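Local coordinates for protein transcriptional repressor of the blcABC operon (PDB 3MQ0) that represses transcription of the blcABC operon in Agrobacterium tumefaciens, probably by binding DNA through a helix-turn-helix domain, and is regulated via oligomerization, at residues A76-A79 and D80-R84; R152-A155 and P156-A159; S188-G191 and L192-E196; E197-A200 and L201-R205; A245-E248 and K249-Y252. All blocks are in the same frame, centred on the assembly; numbering follows the deposited sequence.

Contact 1: A76-A79 and D80-R84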
# COMPACT_ATOMS: atom_id res chain seq x y z
N ALA B 76 -0.61 18.32 -2.20
CA ALA B 76 -0.27 19.13 -1.05
C ALA B 76 0.88 20.03 -1.46
O ALA B 76 1.81 19.60 -2.14
CB ALA B 76 0.17 18.23 0.10
N ARG B 77 0.83 21.29 -1.03
CA ARG B 77 1.88 22.23 -1.36
C ARG B 77 2.80 22.47 -0.17
O ARG B 77 2.34 22.89 0.88
CB ARG B 77 1.26 23.56 -1.79
CG ARG B 77 2.26 24.60 -2.25
CD ARG B 77 1.56 25.87 -2.68
NE ARG B 77 2.50 26.87 -3.18
CZ ARG B 77 3.21 27.68 -2.40
NH1 ARG B 77 3.10 27.59 -1.08
NH2 ARG B 77 4.04 28.56 -2.94
N SER B 78 4.10 22.23 -0.33
CA SER B 78 5.07 22.49 0.75
C SER B 78 5.42 23.97 0.86
O SER B 78 5.08 24.77 -0.01
CB SER B 78 6.34 21.66 0.54
OG SER B 78 6.07 20.26 0.64
N ALA B 79 6.11 24.34 1.94
CA ALA B 79 6.44 25.75 2.16
C ALA B 79 7.20 26.34 0.99
O ALA B 79 7.02 27.51 0.64
CB ALA B 79 7.24 25.91 3.46
N ASP B 80 8.07 25.54 0.38
CA ASP B 80 8.94 26.02 -0.69
C ASP B 80 8.26 25.95 -2.05
O ASP B 80 8.88 26.16 -3.08
CB ASP B 80 10.26 25.24 -0.70
CG ASP B 80 10.07 23.76 -0.97
OD1 ASP B 80 8.91 23.30 -1.10
OD2 ASP B 80 11.09 23.04 -1.04
N GLY B 81 6.96 25.64 -2.04
CA GLY B 81 6.17 25.62 -3.26
C GLY B 81 6.23 24.33 -4.06
O GLY B 81 5.64 24.24 -5.15
N THR B 82 6.91 23.32 -3.54
CA THR B 82 6.91 22.04 -4.22
C THR B 82 5.60 21.31 -3.95
O THR B 82 4.94 21.54 -2.95
CB THR B 82 8.12 21.15 -3.83
OG1 THR B 82 8.19 21.01 -2.41
CG2 THR B 82 9.41 21.78 -4.35
N LEU B 83 5.22 20.45 -4.88
CA LEU B 83 3.93 19.81 -4.78
C LEU B 83 4.17 18.32 -4.56
O LEU B 83 5.12 17.75 -5.09
CB LEU B 83 3.13 20.07 -6.05
CG LEU B 83 2.74 21.54 -6.22
CD1 LEU B 83 2.30 21.83 -7.64
CD2 LEU B 83 1.64 21.91 -5.23
N ARG B 84 3.33 17.71 -3.75
CA ARG B 84 3.44 16.28 -3.51
C ARG B 84 2.05 15.69 -3.52
O ARG B 84 1.07 16.41 -3.43
CB ARG B 84 4.15 16.02 -2.17
CG ARG B 84 5.53 16.65 -2.16
CD ARG B 84 6.18 16.82 -0.79
NE ARG B 84 7.27 17.80 -0.90
CZ ARG B 84 8.21 18.00 0.02
NH1 ARG B 84 8.22 17.30 1.14
NH2 ARG B 84 9.15 18.92 -0.19
O HOH W 1 3.25 26.13 -5.92
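Ala76 and Arg84 form an antiparallel hydrogen-bonded pair. Ala76 N gives to Arg84 O at 2.8 Å, and Arg84 N gives back to Ala76 O. Arg77 and Leu83 make the next, non-hydrogen-bonded pair. There Arg77 CB rests on Leu83 CD2. Nearer the turn, Ser78 N meets Thr82 O at 2.8 Å. A type I beta turn runs from Ser78 to Gly81. It is closed by Gly81 N on Ser78 O. Gly81 has a positive phi of 85°.

Asp80 supplies a second set of bonds. Its CG sits between the backbone N and the carbonyl carbon (chi1 62°), which folds the carboxylate back over the turn. Asp80 OD1 takes Thr82 N from above the carboxylate plane, an Asx turn, and Thr82 OG1 on its syn side at 2.7 Å. Thr82 OG1 in turn accepts from Arg84 NH2 at 3.2 Å. Ser78 OG lies 3.1 Å above the centre of the Arg84 guanidinium, a contact over the face and not a hydrogen bond. Arg77 is extended, and Gly81 CA lies over one face of its guanidinium. One water links Arg77 NE to Gly81 O.

Asp108 of the second subunit accepts from Ala79 N, and Ser104 of that subunit bonds weakly to Arg84 NH1. Strands 75-77 and 82-85 form the hairpin of a small three-stranded sheet with 46-47, consistent with the wing of a winged helix-turn-helix. A chain of side-chain bonds from Asp80 through Thr82 to Arg84 runs from the turn into the strand. Asp80 OD1 and Thr82 OG1 both have partners, and Arg84 also meets the second subunit.

Contact 2: R152-A155 and P156-A159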
# COMPACT_ATOMS: atom_id res chain seq x y z
N ARG B 152 -8.01 -29.88 -4.02
CA ARG B 152 -6.55 -29.77 -3.86
C ARG B 152 -5.80 -30.78 -4.71
O ARG B 152 -6.24 -31.92 -4.85
CB ARG B 152 -6.14 -30.01 -2.40
CG ARG B 152 -6.87 -29.12 -1.42
CD ARG B 152 -6.41 -29.27 0.02
NE ARG B 152 -6.98 -28.16 0.77
CZ ARG B 152 -6.29 -27.16 1.31
NH1 ARG B 152 -4.97 -27.14 1.23
NH2 ARG B 152 -6.93 -26.20 1.95
N LEU B 153 -4.66 -30.37 -5.25
CA LEU B 153 -3.75 -31.26 -5.96
C LEU B 153 -2.30 -30.93 -5.57
O LEU B 153 -2.02 -29.82 -5.14
CB LEU B 153 -3.92 -31.10 -7.47
CG LEU B 153 -5.18 -31.75 -8.05
CD1 LEU B 153 -5.27 -31.48 -9.56
CD2 LEU B 153 -5.17 -33.23 -7.77
N PRO B 154 -1.38 -31.89 -5.74
CA PRO B 154 0.05 -31.62 -5.47
C PRO B 154 0.61 -30.56 -6.39
O PRO B 154 0.53 -30.69 -7.62
CB PRO B 154 0.73 -32.96 -5.75
CG PRO B 154 -0.36 -33.99 -5.62
CD PRO B 154 -1.61 -33.30 -6.10
N ALA B 155 1.17 -29.51 -5.81
CA ALA B 155 1.76 -28.42 -6.58
C ALA B 155 2.80 -28.87 -7.61
O ALA B 155 2.90 -28.29 -8.69
CB ALA B 155 2.36 -27.38 -5.65
N PRO B 156 3.61 -29.90 -7.28
CA PRO B 156 4.66 -30.23 -8.27
C PRO B 156 4.13 -30.78 -9.58
O PRO B 156 4.85 -30.73 -10.57
CB PRO B 156 5.48 -31.31 -7.55
CG PRO B 156 5.31 -30.99 -6.11
CD PRO B 156 3.86 -30.56 -5.98
N PHE B 157 2.91 -31.31 -9.59
CA PHE B 157 2.36 -31.96 -10.78
C PHE B 157 1.51 -31.04 -11.69
O PHE B 157 1.34 -31.32 -12.87
CB PHE B 157 1.52 -33.19 -10.38
CG PHE B 157 2.25 -34.21 -9.52
CD1 PHE B 157 3.63 -34.35 -9.57
CD2 PHE B 157 1.54 -35.05 -8.68
CE1 PHE B 157 4.28 -35.29 -8.79
CE2 PHE B 157 2.19 -36.00 -7.88
CZ PHE B 157 3.57 -36.11 -7.95
N THR B 158 0.95 -29.96 -11.15
CA THR B 158 0.02 -29.14 -11.93
C THR B 158 0.74 -28.00 -12.64
O THR B 158 1.84 -27.61 -12.23
CB THR B 158 -1.08 -28.52 -11.03
OG1 THR B 158 -0.47 -27.67 -10.06
CG2 THR B 158 -1.87 -29.59 -10.28
N ALA B 159 0.14 -27.43 -13.69
CA ALA B 159 0.78 -26.31 -14.38
C ALA B 159 0.83 -25.08 -13.47
O ALA B 159 1.86 -24.43 -13.38
CB ALA B 159 0.05 -25.98 -15.69
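Pro154 and Phe157 meet across a tight turn. Pro154 CB lies 3.7 Å from Phe157 CD2, and the proline CG is almost as near to the same ring carbon. The two rings meet obliquely. Phe157 N bonds to Pro154 O at 3.2 Å. Pro156 CD packs on Pro154 CB at 4.0 Å.

Beside this pair, Thr158 turns its methyl toward the strand. Thr158 CG2 touches Leu153 CB at 3.8 Å. With chi1 at 61°, the methyl lies beside the backbone N and OG1 between that N and the carbonyl carbon. OG1 is then placed to accept from Gly161 N, the capping bond of helix 159-165.

Further out, Val189 and Ile214 pack on the Phe157 ring, and Leu165 touches both Ala155 and Pro156. Lys162 gives a hydrogen bond to Pro156 O. Leu153 pairs with Val131 and Ala155 with Gly129 through the backbone, joining this edge to strand 130-137.

This is a strand-to-helix connection with a threonine N-cap. It leads from the edge strand 152-154 of the six-stranded antiparallel sheet into helix 159-165 of the GAF-fold domain.

Contact 3: S188-G191 and L192-E196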
# COMPACT_ATOMS: atom_id res chain seq x y z
N SER B 188 4.04 -38.19 -13.96
CA SER B 188 4.21 -37.27 -12.85
C SER B 188 5.69 -37.10 -12.55
O SER B 188 6.42 -38.08 -12.55
CB SER B 188 3.51 -37.80 -11.60
OG SER B 188 2.11 -37.86 -11.79
N VAL B 189 6.13 -35.88 -12.29
CA VAL B 189 7.54 -35.66 -12.00
C VAL B 189 7.94 -36.52 -10.79
O VAL B 189 7.22 -36.59 -9.80
CB VAL B 189 7.85 -34.17 -11.84
CG1 VAL B 189 7.16 -33.60 -10.61
CG2 VAL B 189 9.34 -33.94 -11.77
N ALA B 190 9.07 -37.21 -10.90
CA ALA B 190 9.40 -38.28 -9.96
C ALA B 190 10.18 -37.82 -8.73
O ALA B 190 10.31 -38.57 -7.77
CB ALA B 190 10.15 -39.40 -10.67
N GLY B 191 10.69 -36.60 -8.74
CA GLY B 191 11.48 -36.14 -7.61
C GLY B 191 11.97 -34.72 -7.71
O GLY B 191 11.74 -34.02 -8.69
N LEU B 192 12.70 -34.32 -6.68
CA LEU B 192 13.12 -32.94 -6.55
C LEU B 192 14.01 -32.49 -7.70
O LEU B 192 13.83 -31.40 -8.24
CB LEU B 192 13.81 -32.73 -5.20
CG LEU B 192 13.90 -31.28 -4.76
CD1 LEU B 192 12.64 -30.52 -5.12
CD2 LEU B 192 14.17 -31.20 -3.27
N SER B 193 14.97 -33.33 -8.09
CA SER B 193 15.89 -32.99 -9.16
C SER B 193 15.16 -32.73 -10.47
O SER B 193 15.44 -31.77 -11.19
CB SER B 193 16.92 -34.10 -9.35
OG SER B 193 17.75 -33.82 -10.46
N GLN B 194 14.21 -33.61 -10.79
CA GLN B 194 13.47 -33.44 -12.03
C GLN B 194 12.58 -32.21 -11.97
O GLN B 194 12.43 -31.49 -12.96
CB GLN B 194 12.66 -34.71 -12.32
CG GLN B 194 13.51 -35.97 -12.48
CD GLN B 194 13.74 -36.74 -11.17
OE1 GLN B 194 13.96 -36.17 -10.10
NE2 GLN B 194 13.68 -38.07 -11.27
N LEU B 195 12.01 -31.94 -10.80
CA LEU B 195 11.17 -30.76 -10.62
C LEU B 195 12.00 -29.49 -10.84
O LEU B 195 11.55 -28.56 -11.52
CB LEU B 195 10.53 -30.77 -9.22
CG LEU B 195 9.76 -29.52 -8.81
CD1 LEU B 195 8.57 -29.28 -9.75
CD2 LEU B 195 9.31 -29.61 -7.36
N GLU B 196 13.21 -29.46 -10.30
CA GLU B 196 14.03 -28.26 -10.43
C GLU B 196 14.44 -27.96 -11.86
O GLU B 196 14.58 -26.79 -12.24
CB GLU B 196 15.24 -28.34 -9.50
CG GLU B 196 14.83 -28.10 -8.04
CD GLU B 196 16.02 -28.08 -7.10
OE1 GLU B 196 16.68 -29.13 -6.97
OE2 GLU B 196 16.29 -27.02 -6.49
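Val189 and Gln194 cross at an angle where the loop turns into helix 192-205. Val189 CG2 is the touching branch. Val189 CG2 lies 3.5 Å from Gln194 CB and 3.5 Å from Leu195 N. The valine methyl therefore lies on the first turn of the helix, against its backbone as well as its side chains. Chi1 of Val189 is 66°, which puts CG2 opposite the backbone N and beside the carbonyl carbon. Leu195 CB is a little further off, 4.2 Å from Val189 CG2.

Gln194 leans the other way, toward the loop. Its CG lies beside its own backbone N, and the chain bends at chi2 (91°). The bend folds the amide back over Ala190 and Gly191. Leu195 CB packs on Gly191 O at 3.5 Å, while Leu192 turns its side chain from the loop and packs on Arg174.

Gly191 is the N-cap residue. Its backbone is fully extended (phi -178°). Gly191 O takes Leu195 N at 3.0 Å. This is the first i to i+4 bond of the helix, and Glu196 N on Leu192 O follows it.

Around the loop, Ser188 OG bonds to the backbone of Leu184, Thr185 and Gln213. Gln213 OE1 also accepts from Val189 N. Glu196 forms a salt bridge with Arg174 of helix 170-176. The N-cap glycine brings no side-chain acceptor to the first turn, and the junction combines the Gly191 O bond with apolar packing of the valine methyl.

Contact 4: E197-A200 and L201-R205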
# COMPACT_ATOMS: atom_id res chain seq x y z
N GLU B 197 14.61 -29.00 -12.67
CA GLU B 197 14.82 -28.79 -14.10
C GLU B 197 13.59 -28.13 -14.74
O GLU B 197 13.71 -27.15 -15.48
CB GLU B 197 15.15 -30.11 -14.80
CG GLU B 197 16.48 -30.68 -14.35
CD GLU B 197 16.64 -32.16 -14.64
OE1 GLU B 197 15.70 -32.80 -15.17
OE2 GLU B 197 17.72 -32.69 -14.31
N GLU B 198 12.42 -28.66 -14.44
CA GLU B 198 11.18 -28.06 -14.95
C GLU B 198 11.04 -26.61 -14.50
O GLU B 198 10.58 -25.76 -15.27
CB GLU B 198 9.96 -28.83 -14.46
CG GLU B 198 9.76 -30.21 -15.07
CD GLU B 198 8.48 -30.86 -14.54
OE1 GLU B 198 8.22 -30.72 -13.33
OE2 GLU B 198 7.74 -31.49 -15.33
N LEU B 199 11.40 -26.32 -13.26
CA LEU B 199 11.22 -24.97 -12.74
C LEU B 199 12.17 -23.98 -13.41
O LEU B 199 11.79 -22.83 -13.65
CB LEU B 199 11.42 -24.94 -11.22
CG LEU B 199 10.45 -25.79 -10.38
CD1 LEU B 199 10.71 -25.57 -8.87
CD2 LEU B 199 9.00 -25.47 -10.71
N ALA B 200 13.39 -24.42 -13.71
CA ALA B 200 14.34 -23.56 -14.42
C ALA B 200 13.79 -23.17 -15.79
O ALA B 200 13.84 -22.01 -16.19
CB ALA B 200 15.69 -24.25 -14.57
N LEU B 201 13.27 -24.15 -16.51
CA LEU B 201 12.69 -23.92 -17.83
C LEU B 201 11.48 -22.99 -17.70
O LEU B 201 11.29 -22.09 -18.51
CB LEU B 201 12.28 -25.24 -18.48
CG LEU B 201 11.67 -25.21 -19.88
CD1 LEU B 201 12.57 -24.45 -20.86
CD2 LEU B 201 11.43 -26.65 -20.37
N THR B 202 10.68 -23.21 -16.66
CA THR B 202 9.48 -22.41 -16.44
C THR B 202 9.81 -20.94 -16.23
O THR B 202 9.17 -20.08 -16.81
CB THR B 202 8.64 -22.94 -15.23
OG1 THR B 202 8.27 -24.30 -15.48
CG2 THR B 202 7.37 -22.13 -15.04
N ARG B 203 10.82 -20.68 -15.40
CA ARG B 203 11.31 -19.33 -15.14
C ARG B 203 11.77 -18.63 -16.41
O ARG B 203 11.50 -17.45 -16.61
CB ARG B 203 12.52 -19.40 -14.20
CG ARG B 203 12.22 -19.18 -12.75
CD ARG B 203 13.47 -19.42 -11.88
NE ARG B 203 13.13 -20.37 -10.84
CZ ARG B 203 13.78 -21.49 -10.58
NH1 ARG B 203 14.88 -21.82 -11.26
NH2 ARG B 203 13.33 -22.26 -9.61
N ALA B 204 12.49 -19.36 -17.26
CA ALA B 204 13.05 -18.75 -18.46
C ALA B 204 11.98 -18.34 -19.49
O ALA B 204 12.19 -17.38 -20.24
CB ALA B 204 14.06 -19.70 -19.10
N ARG B 205 10.87 -19.02 -19.53
CA ARG B 205 9.87 -18.69 -20.50
C ARG B 205 8.65 -18.00 -19.93
O ARG B 205 7.95 -17.38 -20.66
CB ARG B 205 9.50 -19.88 -21.32
CG ARG B 205 9.02 -20.98 -20.60
CD ARG B 205 8.97 -22.21 -21.39
NE ARG B 205 8.35 -23.24 -20.61
CZ ARG B 205 8.24 -24.49 -20.97
NH1 ARG B 205 8.66 -24.88 -22.13
NH2 ARG B 205 7.69 -25.33 -20.15
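Thr202 OG1 gives a hydrogen bond to Glu198 O at 2.7 Å. Thr202 N gives to Glu198 O at 2.9 Å. The two donors come from opposite faces of the Glu198 carbonyl plane, so this oxygen is gripped twice. OG1 reaches it because it lies beside the threonine's own backbone N (chi1 -59°) and points back down the helix. Its bond lies 40° out of the carbonyl plane.

The other backbone bonds are those of a regular alpha helix. Arg203 N meets Leu199 O at 2.9 Å. Leu201 N on Glu197 O and Ala204 N on Ala200 O are slightly longer, both 3.2 Å.

Arg203 curls back over the preceding turn. Its chain bends at chi3 (-127°), and the guanidinium lies flat above the backbone. Leu199 O sits under the centre of one face, 3.9 Å from Arg203 CZ. Arg203 NH1 touches Ala200 CA, and Arg203 NH2 touches Leu199 CB at 3.7 Å. None of these is a hydrogen bond. Arg203 NE instead gives to Ser166 O. At the end of the helix, Arg205 lays its guanidinium over Leu201, with Leu201 CG above the centre of one face, and Arg205 NE bonds to Tyr207 O.

The Glu198 carboxylate makes a salt bridge with Lys162 and accepts a hydrogen bond from Gln213. Leu199 packs on Leu165 and Thr202 on Ile163. The buried side of helix 192-205 thus lies against helix 159-165 and the Ser166 loop, while Glu197, Ala200 and Ala204 occupy its exposed side, just before the chain enters strand 208-211.

Contact 5: A245-E248 and K249-Y252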
# COMPACT_ATOMS: atom_id res chain seq x y z
N ALA B 245 -2.72 -31.10 -29.78
CA ALA B 245 -1.91 -29.88 -29.85
C ALA B 245 -0.46 -30.14 -30.21
O ALA B 245 0.22 -30.92 -29.55
CB ALA B 245 -1.99 -29.12 -28.52
N SER B 246 0.04 -29.47 -31.25
CA SER B 246 1.45 -29.58 -31.62
C SER B 246 2.31 -28.87 -30.57
O SER B 246 1.79 -28.07 -29.80
CB SER B 246 1.70 -28.93 -32.98
OG SER B 246 1.54 -27.52 -32.91
N ASP B 247 3.60 -29.17 -30.54
CA ASP B 247 4.51 -28.47 -29.63
C ASP B 247 4.52 -26.98 -29.93
O ASP B 247 4.61 -26.16 -29.02
CB ASP B 247 5.93 -29.03 -29.74
CG ASP B 247 6.07 -30.42 -29.14
OD1 ASP B 247 5.12 -30.87 -28.46
OD2 ASP B 247 7.13 -31.05 -29.33
N GLU B 248 4.41 -26.63 -31.21
CA GLU B 248 4.41 -25.22 -31.61
C GLU B 248 3.15 -24.52 -31.10
O GLU B 248 3.20 -23.37 -30.67
CB GLU B 248 4.54 -25.08 -33.13
CG GLU B 248 5.88 -25.53 -33.69
CD GLU B 248 6.09 -27.05 -33.60
OE1 GLU B 248 5.09 -27.81 -33.69
OE2 GLU B 248 7.25 -27.50 -33.45
N LYS B 249 2.02 -25.21 -31.16
CA LYS B 249 0.79 -24.65 -30.64
C LYS B 249 0.84 -24.46 -29.13
O LYS B 249 0.35 -23.46 -28.61
CB LYS B 249 -0.40 -25.54 -30.98
CG LYS B 249 -1.72 -24.93 -30.53
CD LYS B 249 -2.90 -25.82 -30.91
CE LYS B 249 -4.22 -25.08 -30.74
NZ LYS B 249 -4.24 -23.81 -31.53
N ILE B 250 1.40 -25.43 -28.42
CA ILE B 250 1.54 -25.30 -26.98
C ILE B 250 2.39 -24.06 -26.61
O ILE B 250 2.06 -23.32 -25.68
CB ILE B 250 2.14 -26.57 -26.37
CG1 ILE B 250 1.18 -27.76 -26.57
CG2 ILE B 250 2.46 -26.36 -24.88
CD1 ILE B 250 1.83 -29.10 -26.36
N ALA B 251 3.49 -23.86 -27.32
CA ALA B 251 4.34 -22.71 -27.02
C ALA B 251 3.62 -21.41 -27.35
O ALA B 251 3.77 -20.41 -26.65
CB ALA B 251 5.65 -22.79 -27.78
N TYR B 252 2.82 -21.42 -28.41
CA TYR B 252 2.07 -20.22 -28.78
C TYR B 252 1.11 -19.87 -27.63
O TYR B 252 1.04 -18.73 -27.14
CB TYR B 252 1.32 -20.46 -30.08
CG TYR B 252 0.28 -19.41 -30.37
CD1 TYR B 252 0.64 -18.19 -30.92
CD2 TYR B 252 -1.06 -19.64 -30.05
CE1 TYR B 252 -0.31 -17.21 -31.17
CE2 TYR B 252 -2.02 -18.67 -30.30
CZ TYR B 252 -1.64 -17.46 -30.85
OH TYR B 252 -2.57 -16.49 -31.10
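Ser246 caps the start of helix 247-267 by accepting from Lys249 N at its OG, 2.9 Å away. The serine OG stands between its own backbone N and carbonyl carbon (chi1 69°), which turns it in over the first turn. Lys249 CB lies 3.4 Å from Ser246 OG. The cap gives Lys249 N a side-chain acceptor in the first turn.

Backbone bonds follow in the i to i+4 pattern. Ile250 N meets Ser246 O at 3.0 Å, and Ala251 N meets Asp247 O at 3.1 Å. Tyr252 N completes the set on Glu248 O. Ile250 CG1 also rests on Ser246 O at 3.3 Å, so the side chain lies near the carbonyl that its own backbone N uses.

Ala245 and Ile250 are both buried and make the apolar contact. Ala245 CB packs on Ile250 CG1 at 4.0 Å, just ahead of the cap. Ala245 CB also reaches Lys249 CD at 4.2 Å, along the extended part of the lysine chain. Lys249 packs on Tyr119 and Ala251 on Tyr207.

Arg242 gives a hydrogen bond to Ala245 O and makes a long, weak ion pair with Asp247 OD1. The helix follows strand 232-241 and begins by packing Ile250 against Leu219 and Ile221 of strand 218-226 of the six-stranded sheet.

Overall arrangement
Contact 1 stands apart, in the hairpin of strands 75-77 and 82-85. Its centre is about 48 Å from that of contact 4 and about 57 Å from that of contact 3. Contacts 2 to 5 all belong to the C-terminal GAF-fold domain. Contacts 2 and 3 touch: Phe157 CE1 lies 3.4 Å from Val189 O. Contacts 3 and 4 share helix 192-205, and Val189 CG2 comes 3.8 Å from Glu198 OE1. Val189 therefore joins three contacts. Contact 5 begins another helix, with its centre about 17 Å from that of contact 4 and nearest atoms about 7 Å apart. Contact 1 alone reaches the second subunit.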